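Local coordinates for protein WZI (Escherichia coli, PDB 2YNK) that is an outer-membrane beta-barrel lectin that takes part in group 1 capsule assembly, probably by binding the capsular polysaccharide at the cell surface, at residues N114-E119 with A165-T170; I223-L228 with L279-G284. One frame throughout, in Å; residues are numbered along the deposited sequence.

Contact 1. Residues N114-E119 with A165-T170; sequences NVEGGE and AMRPMT
Arg167 NH2 sits against the carboxylate of Glu116, 2.5 Å from OE1 and 2.7 Å from OE2 of that residue. The OE1 pair is a hydrogen-bonded salt bridge with an N-H...O angle of 142°; the closeness of NH2 to both oxygens is doubtful in detail at this resolution. A single guanidinium nitrogen is engaged, since NH1 of Arg167 stays 3.9 Å from OE1 of Glu116. This differs from the flat, two-nitrogen pairing an arginine can make with a carboxylate. Glu116 CD does lie in the guanidinium plane, beyond its edge, but the carboxylate is turned 46° against that plane.

The two side chains arrive from opposite directions. That of Glu116 is extended beyond CG and carries its carboxylate away from strand 107-116, whereas Arg167 bends about its CG-CD bond (chi3 107°), which turns its guanidinium toward the acid. Asn128, on the next strand of the barrel, makes a weak hydrogen bond through ND2 to Glu116 OE2, so the acid has a partner on its own wall as well as the arginine. Around Arg167 lie Asn128 and Asn130 of that same strand, with Ile121 and Asn123 from the loop that precedes it. A weak bond from Gln354 NE2, on the short strand 353-354, reaches the backbone O of Arg167.

The example is of a long loop, between strands 151-152 and 170-176, that sends an arginine to an acid on the barrel wall. Both charges are buried, and each would probably stabilise the ionised form of the other. Glu119 OE2, 5.1 Å from Arg167 NH1, is too far for a bond, yet it adds a second negative charge near the guanidinium and may help to balance the arginine within this largely polar setting.

Contact 2. Residues I223-L228 with L279-G284; sequences IQSLEL and LEPTLG
A type I turn from Ile223 to Leu226, closed by a 2.9 Å bond from Leu226 N to Ile223 O, brings its third residue up to a single helical turn at 280-283, with Ser225 CA and Pro281 CA 6.3 Å apart. Across this gap the meeting is essentially one hydroxyl against one ring. Ser225 OG lies over the CB-CG side of Pro281, 3.2 Å from CG and 3.3 Å from CB of the proline, while CD is farther away at 3.7 Å. The hydroxyl stands anti to its own carbonyl carbon (chi1 -75°), a torsion that directs it from the turn toward the pyrrolidine. No hydrogen bond crosses between the segments; OG has instead a weak one with Lys278 O, just ahead of the helix, and the serine backbone also bonds to Lys278. Gln224 adds a looser touch through its carbonyl oxygen, 4.4 Å from Pro281 CG.

In fold terms, this is where neighbouring connections of an antiparallel barrel meet at a rim. The turn joins strands 212-221 and 226-236 in a beta-hairpin, and the helix lies in the link from 268-278 to 287-295. Because 226-236 and 268-278 are adjacent, the start of one and the end of the other bring the two links side by side, at what is probably the periplasmic end.

Backbone bonds define the short helix: Leu279 O accepts from both Thr282 N and Leu283 N, the latter at 2.9 Å, and Glu280 O receives Gly284 N. At Gly284 phi turns positive and the helical path ends. Beyond the turn, Glu227 reaches the N-terminal region, where Ser26 and Ser28 both hydrogen-bond to its OE2.

Contact 1 and contact 2 lie on opposite sides of the centre of the chain, their own centres 38 Å apart and their nearest atoms about 19 Å apart. Both reach the same closed antiparallel sheet, probably near its extracellular and periplasmic ends respectively. They show two kinds of contact between barrel connections and their surroundings: a buried ion pair for a long loop, and van der Waals contact of a hydroxyl with a proline ring, beside backbone pairing, for short links. Contact 1 is also near bound alkanes: Thr170 helps line the pocket of a bound n-octane, and that alkane is about 10 Å from the Arg167 side chain, while a dodecane lies about 6 Å from the side chain of Glu116.

Contact 1. Residues N114-E119 with A165-T170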
ATOM      1  N   ASN A 114       6.875  16.740  -8.502  1.00 52.82           N
ATOM      2  CA  ASN A 114       8.036  15.857  -8.609  1.00 51.38           C
ATOM      3  C   ASN A 114       8.776  16.054  -9.942  1.00 52.91           C
ATOM      4  O   ASN A 114       8.150  16.223 -10.995  1.00 51.45           O
ATOM      5  CB  ASN A 114       7.614  14.389  -8.525  1.00 50.37           C
ATOM      6  CG  ASN A 114       6.714  14.095  -7.355  1.00 49.03           C
ATOM      7  OD1 ASN A 114       7.110  14.234  -6.199  1.00 49.46           O
ATOM      8  ND2 ASN A 114       5.498  13.650  -7.652  1.00 47.81           N
ATOM      9  N   VAL A 115      10.106  16.009  -9.881  1.00 53.23           N
ATOM     10  CA  VAL A 115      10.952  15.952 -11.055  1.00 52.82           C
ATOM     11  C   VAL A 115      11.812  14.699 -10.945  1.00 54.26           C
ATOM     12  O   VAL A 115      12.235  14.324  -9.850  1.00 51.48           O
ATOM     13  CB  VAL A 115      11.855  17.181 -11.173  1.00 53.78           C
ATOM     14  CG1 VAL A 115      12.923  17.151 -10.099  1.00 53.74           C
ATOM     15  CG2 VAL A 115      12.496  17.229 -12.551  1.00 55.75           C
ATOM     16  N   GLU A 116      12.081  14.067 -12.091  1.00 56.46           N
ATOM     17  CA  GLU A 116      12.674  12.729 -12.118  1.00 55.75           C
ATOM     18  C   GLU A 116      13.854  12.547 -13.073  1.00 55.18           C
ATOM     19  O   GLU A 116      13.989  13.260 -14.062  1.00 56.50           O
ATOM     20  CB  GLU A 116      11.591  11.714 -12.467  1.00 56.41           C
ATOM     21  CG  GLU A 116      10.748  11.319 -11.272  1.00 57.03           C
ATOM     22  CD  GLU A 116       9.432  10.680 -11.668  1.00 57.92           C
ATOM     23  OE1 GLU A 116       9.285  10.306 -12.873  1.00 56.62           O
ATOM     24  OE2 GLU A 116       8.554  10.558 -10.765  1.00 53.43           O
ATOM     25  N   GLY A 117      14.686  11.559 -12.759  1.00 52.86           N
ATOM     26  CA  GLY A 117      15.858  11.234 -13.530  1.00 53.57           C
ATOM     27  C   GLY A 117      16.020   9.731 -13.612  1.00 54.32           C
ATOM     28  O   GLY A 117      16.011   9.052 -12.595  1.00 52.39           O
ATOM     29  N   GLY A 118      16.182   9.214 -14.831  1.00 56.90           N
ATOM     30  CA  GLY A 118      16.360   7.785 -15.044  1.00 58.14           C
ATOM     31  C   GLY A 118      15.069   7.062 -14.756  1.00 60.28           C
ATOM     32  O   GLY A 118      14.979   6.306 -13.790  1.00 60.95           O
ATOM     33  N   GLU A 119      14.064   7.316 -15.593  1.00 64.49           N
ATOM     34  CA  GLU A 119      12.731   6.725 -15.440  1.00 65.58           C
ATOM     35  C   GLU A 119      12.769   5.202 -15.360  1.00 64.05           C
ATOM     36  O   GLU A 119      13.419   4.543 -16.177  1.00 63.83           O
ATOM     37  CB  GLU A 119      11.826   7.105 -16.618  1.00 69.40           C
ATOM     38  CG  GLU A 119      11.318   8.539 -16.615  1.00 73.20           C
ATOM     39  CD  GLU A 119      10.344   8.804 -17.758  1.00 76.73           C
ATOM     40  OE1 GLU A 119      10.459   8.143 -18.823  1.00 75.92           O
ATOM     41  OE2 GLU A 119       9.464   9.679 -17.591  1.00 78.56           O
ATOM     42  N   ALA A 165       2.497  -0.084  -6.634  1.00 41.29           N
ATOM     43  CA  ALA A 165       3.692  -0.416  -7.398  1.00 42.09           C
ATOM     44  C   ALA A 165       3.562   0.088  -8.827  1.00 44.33           C
ATOM     45  O   ALA A 165       3.660  -0.683  -9.792  1.00 45.81           O
ATOM     46  CB  ALA A 165       3.880  -1.927  -7.384  1.00 42.57           C
HETATM   47  N   MSE A 166       3.329   1.389  -8.950  1.00 45.08           N
HETATM   48  CA  MSE A 166       2.721   1.976 -10.145  1.00 47.48           C
HETATM   49  C   MSE A 166       2.422   3.404  -9.812  1.00 48.42           C
HETATM   50  O   MSE A 166       2.350   3.772  -8.642  1.00 47.16           O
HETATM   51  CB  MSE A 166       1.390   1.283 -10.427  1.00 48.41           C
HETATM   52  CG  MSE A 166       0.749   0.964  -9.063  1.00 48.54           C
HETATM   53 SE   MSE A 166      -1.100   1.548  -9.030  1.00 50.73          SE
HETATM   54  CE  MSE A 166      -0.781   3.364  -8.333  1.00 55.62           C
ATOM     55  N   ARG A 167       2.223   4.230 -10.828  1.00 49.35           N
ATOM     56  CA  ARG A 167       2.001   5.643 -10.591  1.00 48.06           C
ATOM     57  C   ARG A 167       0.551   5.832 -10.208  1.00 48.16           C
ATOM     58  O   ARG A 167      -0.330   5.266 -10.864  1.00 49.48           O
ATOM     59  CB  ARG A 167       2.360   6.474 -11.821  1.00 46.82           C
ATOM     60  CG  ARG A 167       3.796   6.265 -12.243  1.00 48.32           C
ATOM     61  CD  ARG A 167       4.191   7.148 -13.412  1.00 50.19           C
ATOM     62  NE  ARG A 167       5.072   8.206 -12.955  1.00 50.37           N
ATOM     63  CZ  ARG A 167       6.385   8.231 -13.119  1.00 52.80           C
ATOM     64  NH1 ARG A 167       7.022   7.277 -13.780  1.00 54.30           N
ATOM     65  NH2 ARG A 167       7.068   9.247 -12.634  1.00 55.71           N
ATOM     66  N   PRO A 168       0.295   6.616  -9.143  1.00 46.56           N
ATOM     67  CA  PRO A 168      -1.073   6.813  -8.688  1.00 47.34           C
ATOM     68  C   PRO A 168      -1.903   7.493  -9.772  1.00 49.30           C
ATOM     69  O   PRO A 168      -1.362   8.289 -10.555  1.00 50.49           O
ATOM     70  CB  PRO A 168      -0.915   7.705  -7.451  1.00 46.84           C
ATOM     71  CG  PRO A 168       0.395   8.393  -7.636  1.00 47.06           C
ATOM     72  CD  PRO A 168       1.260   7.425  -8.375  1.00 46.89           C
HETATM   73  N   MSE A 169      -3.195   7.174  -9.821  1.00 47.80           N
HETATM   74  CA  MSE A 169      -4.052   7.606 -10.910  1.00 46.38           C
HETATM   75  C   MSE A 169      -4.908   8.739 -10.484  1.00 47.35           C
HETATM   76  O   MSE A 169      -5.288   8.845  -9.310  1.00 53.37           O
HETATM   77  CB  MSE A 169      -4.971   6.481 -11.341  1.00 47.67           C
HETATM   78  CG  MSE A 169      -4.187   5.213 -11.645  1.00 50.16           C
HETATM   79 SE   MSE A 169      -5.465   3.800 -12.140  1.00 58.33          SE
HETATM   80  CE  MSE A 169      -6.046   3.345 -10.301  1.00 55.88           C
ATOM     81  N   THR A 170      -5.260   9.578 -11.450  1.00 46.53           N
ATOM     82  CA  THR A 170      -6.070  10.757 -11.197  1.00 45.43           C
ATOM     83  C   THR A 170      -7.523  10.372 -11.062  1.00 46.85           C
ATOM     84  O   THR A 170      -8.074   9.692 -11.939  1.00 46.52           O
ATOM     85  CB  THR A 170      -5.913  11.786 -12.313  1.00 44.73           C
ATOM     86  OG1 THR A 170      -4.645  12.428 -12.159  1.00 45.99           O
ATOM     87  CG2 THR A 170      -7.011  12.829 -12.260  1.00 43.78           C
TER

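Contact 2. Residues I223-L228 with L279-G284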
ATOM      1  N   ILE A 223     -15.190  -8.582  16.212  1.00 67.24           N
ATOM      2  CA  ILE A 223     -14.498  -8.748  17.492  1.00 68.81           C
ATOM      3  C   ILE A 223     -13.070  -8.232  17.356  1.00 67.39           C
ATOM      4  O   ILE A 223     -12.474  -8.349  16.295  1.00 65.36           O
ATOM      5  CB  ILE A 223     -14.469 -10.226  17.967  1.00 71.52           C
ATOM      6  CG1 ILE A 223     -14.049 -11.176  16.830  1.00 69.59           C
ATOM      7  CG2 ILE A 223     -15.826 -10.639  18.533  1.00 71.37           C
ATOM      8  CD1 ILE A 223     -13.902 -12.617  17.271  1.00 68.55           C
ATOM      9  N   GLN A 224     -12.522  -7.681  18.436  1.00 69.52           N
ATOM     10  CA  GLN A 224     -11.175  -7.091  18.424  1.00 69.22           C
ATOM     11  C   GLN A 224     -10.097  -7.961  17.774  1.00 66.74           C
ATOM     12  O   GLN A 224      -9.050  -7.440  17.392  1.00 68.63           O
ATOM     13  CB  GLN A 224     -10.722  -6.756  19.848  1.00 72.82           C
ATOM     14  CG  GLN A 224     -11.415  -5.552  20.462  1.00 76.81           C
ATOM     15  CD  GLN A 224     -11.123  -5.398  21.952  1.00 81.71           C
ATOM     16  OE1 GLN A 224     -11.002  -6.386  22.690  1.00 82.94           O
ATOM     17  NE2 GLN A 224     -11.020  -4.152  22.405  1.00 83.37           N
ATOM     18  N   SER A 225     -10.343  -9.268  17.668  1.00 64.05           N
ATOM     19  CA  SER A 225      -9.356 -10.226  17.164  1.00 63.42           C
ATOM     20  C   SER A 225      -9.419 -10.477  15.655  1.00 61.88           C
ATOM     21  O   SER A 225      -8.448 -10.951  15.077  1.00 61.76           O
ATOM     22  CB  SER A 225      -9.503 -11.573  17.886  1.00 65.10           C
ATOM     23  OG  SER A 225      -8.988 -11.515  19.206  1.00 67.72           O
ATOM     24  N   LEU A 226     -10.550 -10.184  15.025  1.00 60.90           N
ATOM     25  CA  LEU A 226     -10.753 -10.519  13.623  1.00 61.13           C
ATOM     26  C   LEU A 226     -11.203  -9.306  12.822  1.00 62.28           C
ATOM     27  O   LEU A 226     -12.188  -8.661  13.175  1.00 61.92           O
ATOM     28  CB  LEU A 226     -11.805 -11.618  13.497  1.00 62.71           C
ATOM     29  CG  LEU A 226     -12.164 -12.086  12.083  1.00 63.20           C
ATOM     30  CD1 LEU A 226     -11.075 -12.974  11.501  1.00 62.96           C
ATOM     31  CD2 LEU A 226     -13.492 -12.819  12.109  1.00 63.40           C
ATOM     32  N   GLU A 227     -10.472  -9.007  11.745  1.00 63.41           N
ATOM     33  CA  GLU A 227     -10.917  -8.044  10.737  1.00 61.46           C
ATOM     34  C   GLU A 227     -11.243  -8.790   9.452  1.00 59.95           C
ATOM     35  O   GLU A 227     -10.527  -9.716   9.075  1.00 62.19           O
ATOM     36  CB  GLU A 227      -9.843  -6.999  10.480  1.00 61.21           C
ATOM     37  CG  GLU A 227     -10.148  -6.088   9.301  1.00 61.91           C
ATOM     38  CD  GLU A 227      -9.500  -4.723   9.421  1.00 62.07           C
ATOM     39  OE1 GLU A 227     -10.063  -3.875  10.149  1.00 66.24           O
ATOM     40  OE2 GLU A 227      -8.436  -4.498   8.804  1.00 59.32           O
ATOM     41  N   LEU A 228     -12.337  -8.410   8.798  1.00 58.32           N
ATOM     42  CA  LEU A 228     -12.733  -9.026   7.530  1.00 56.38           C
ATOM     43  C   LEU A 228     -12.870  -7.962   6.463  1.00 55.73           C
ATOM     44  O   LEU A 228     -13.496  -6.926   6.687  1.00 56.34           O
ATOM     45  CB  LEU A 228     -14.065  -9.760   7.663  1.00 55.70           C
ATOM     46  CG  LEU A 228     -14.082 -10.981   8.574  1.00 56.34           C
ATOM     47  CD1 LEU A 228     -15.472 -11.584   8.572  1.00 55.26           C
ATOM     48  CD2 LEU A 228     -13.040 -11.997   8.138  1.00 56.00           C
ATOM     49  N   LEU A 279      -3.785 -12.359  17.762  1.00 63.19           N
ATOM     50  CA  LEU A 279      -3.721 -13.367  18.824  1.00 64.24           C
ATOM     51  C   LEU A 279      -3.622 -12.762  20.229  1.00 64.60           C
ATOM     52  O   LEU A 279      -3.907 -13.439  21.211  1.00 64.93           O
ATOM     53  CB  LEU A 279      -2.550 -14.339  18.591  1.00 63.24           C
ATOM     54  CG  LEU A 279      -2.770 -15.442  17.546  1.00 63.58           C
ATOM     55  CD1 LEU A 279      -1.507 -16.272  17.342  1.00 62.43           C
ATOM     56  CD2 LEU A 279      -3.932 -16.340  17.944  1.00 63.94           C
ATOM     57  N   GLU A 280      -3.228 -11.497  20.326  1.00 65.37           N
ATOM     58  CA  GLU A 280      -3.030 -10.864  21.628  1.00 68.86           C
ATOM     59  C   GLU A 280      -4.272 -10.932  22.520  1.00 70.65           C
ATOM     60  O   GLU A 280      -4.156 -11.272  23.699  1.00 72.43           O
ATOM     61  CB  GLU A 280      -2.576  -9.412  21.468  1.00 70.45           C
ATOM     62  CG  GLU A 280      -2.152  -8.733  22.768  1.00 74.09           C
ATOM     63  CD  GLU A 280      -3.317  -8.200  23.603  1.00 80.31           C
ATOM     64  OE1 GLU A 280      -4.399  -7.926  23.029  1.00 83.02           O
ATOM     65  OE2 GLU A 280      -3.146  -8.046  24.841  1.00 83.09           O
ATOM     66  N   PRO A 281      -5.463 -10.631  21.969  1.00 69.96           N
ATOM     67  CA  PRO A 281      -6.633 -10.580  22.851  1.00 72.00           C
ATOM     68  C   PRO A 281      -7.014 -11.912  23.517  1.00 73.43           C
ATOM     69  O   PRO A 281      -7.871 -11.917  24.396  1.00 77.12           O
ATOM     70  CB  PRO A 281      -7.760 -10.103  21.921  1.00 72.31           C
ATOM     71  CG  PRO A 281      -7.074  -9.486  20.758  1.00 70.49           C
ATOM     72  CD  PRO A 281      -5.815 -10.278  20.585  1.00 69.02           C
ATOM     73  N   THR A 282      -6.393 -13.018  23.103  1.00 71.64           N
ATOM     74  CA  THR A 282      -6.660 -14.334  23.678  1.00 72.34           C
ATOM     75  C   THR A 282      -5.425 -14.909  24.349  1.00 72.34           C
ATOM     76  O   THR A 282      -5.445 -15.176  25.546  1.00 75.00           O
ATOM     77  CB  THR A 282      -7.145 -15.316  22.600  1.00 71.97           C
ATOM     78  OG1 THR A 282      -8.477 -14.967  22.230  1.00 74.02           O
ATOM     79  CG2 THR A 282      -7.135 -16.750  23.109  1.00 73.34           C
ATOM     80  N   LEU A 283      -4.359 -15.103  23.574  1.00 70.27           N
ATOM     81  CA  LEU A 283      -3.153 -15.768  24.068  1.00 69.88           C
ATOM     82  C   LEU A 283      -2.124 -14.788  24.620  1.00 69.34           C
ATOM     83  O   LEU A 283      -1.114 -15.207  25.186  1.00 69.84           O
ATOM     84  CB  LEU A 283      -2.490 -16.587  22.957  1.00 69.45           C
ATOM     85  CG  LEU A 283      -3.356 -17.476  22.066  1.00 70.71           C
ATOM     86  CD1 LEU A 283      -2.454 -18.228  21.096  1.00 70.74           C
ATOM     87  CD2 LEU A 283      -4.204 -18.441  22.879  1.00 73.16           C
ATOM     88  N   GLY A 284      -2.356 -13.492  24.437  1.00 68.49           N
ATOM     89  CA  GLY A 284      -1.391 -12.485  24.875  1.00 69.03           C
ATOM     90  C   GLY A 284      -0.108 -12.462  24.055  1.00 68.86           C
ATOM     91  O   GLY A 284       0.886 -11.871  24.477  1.00 68.48           O
TER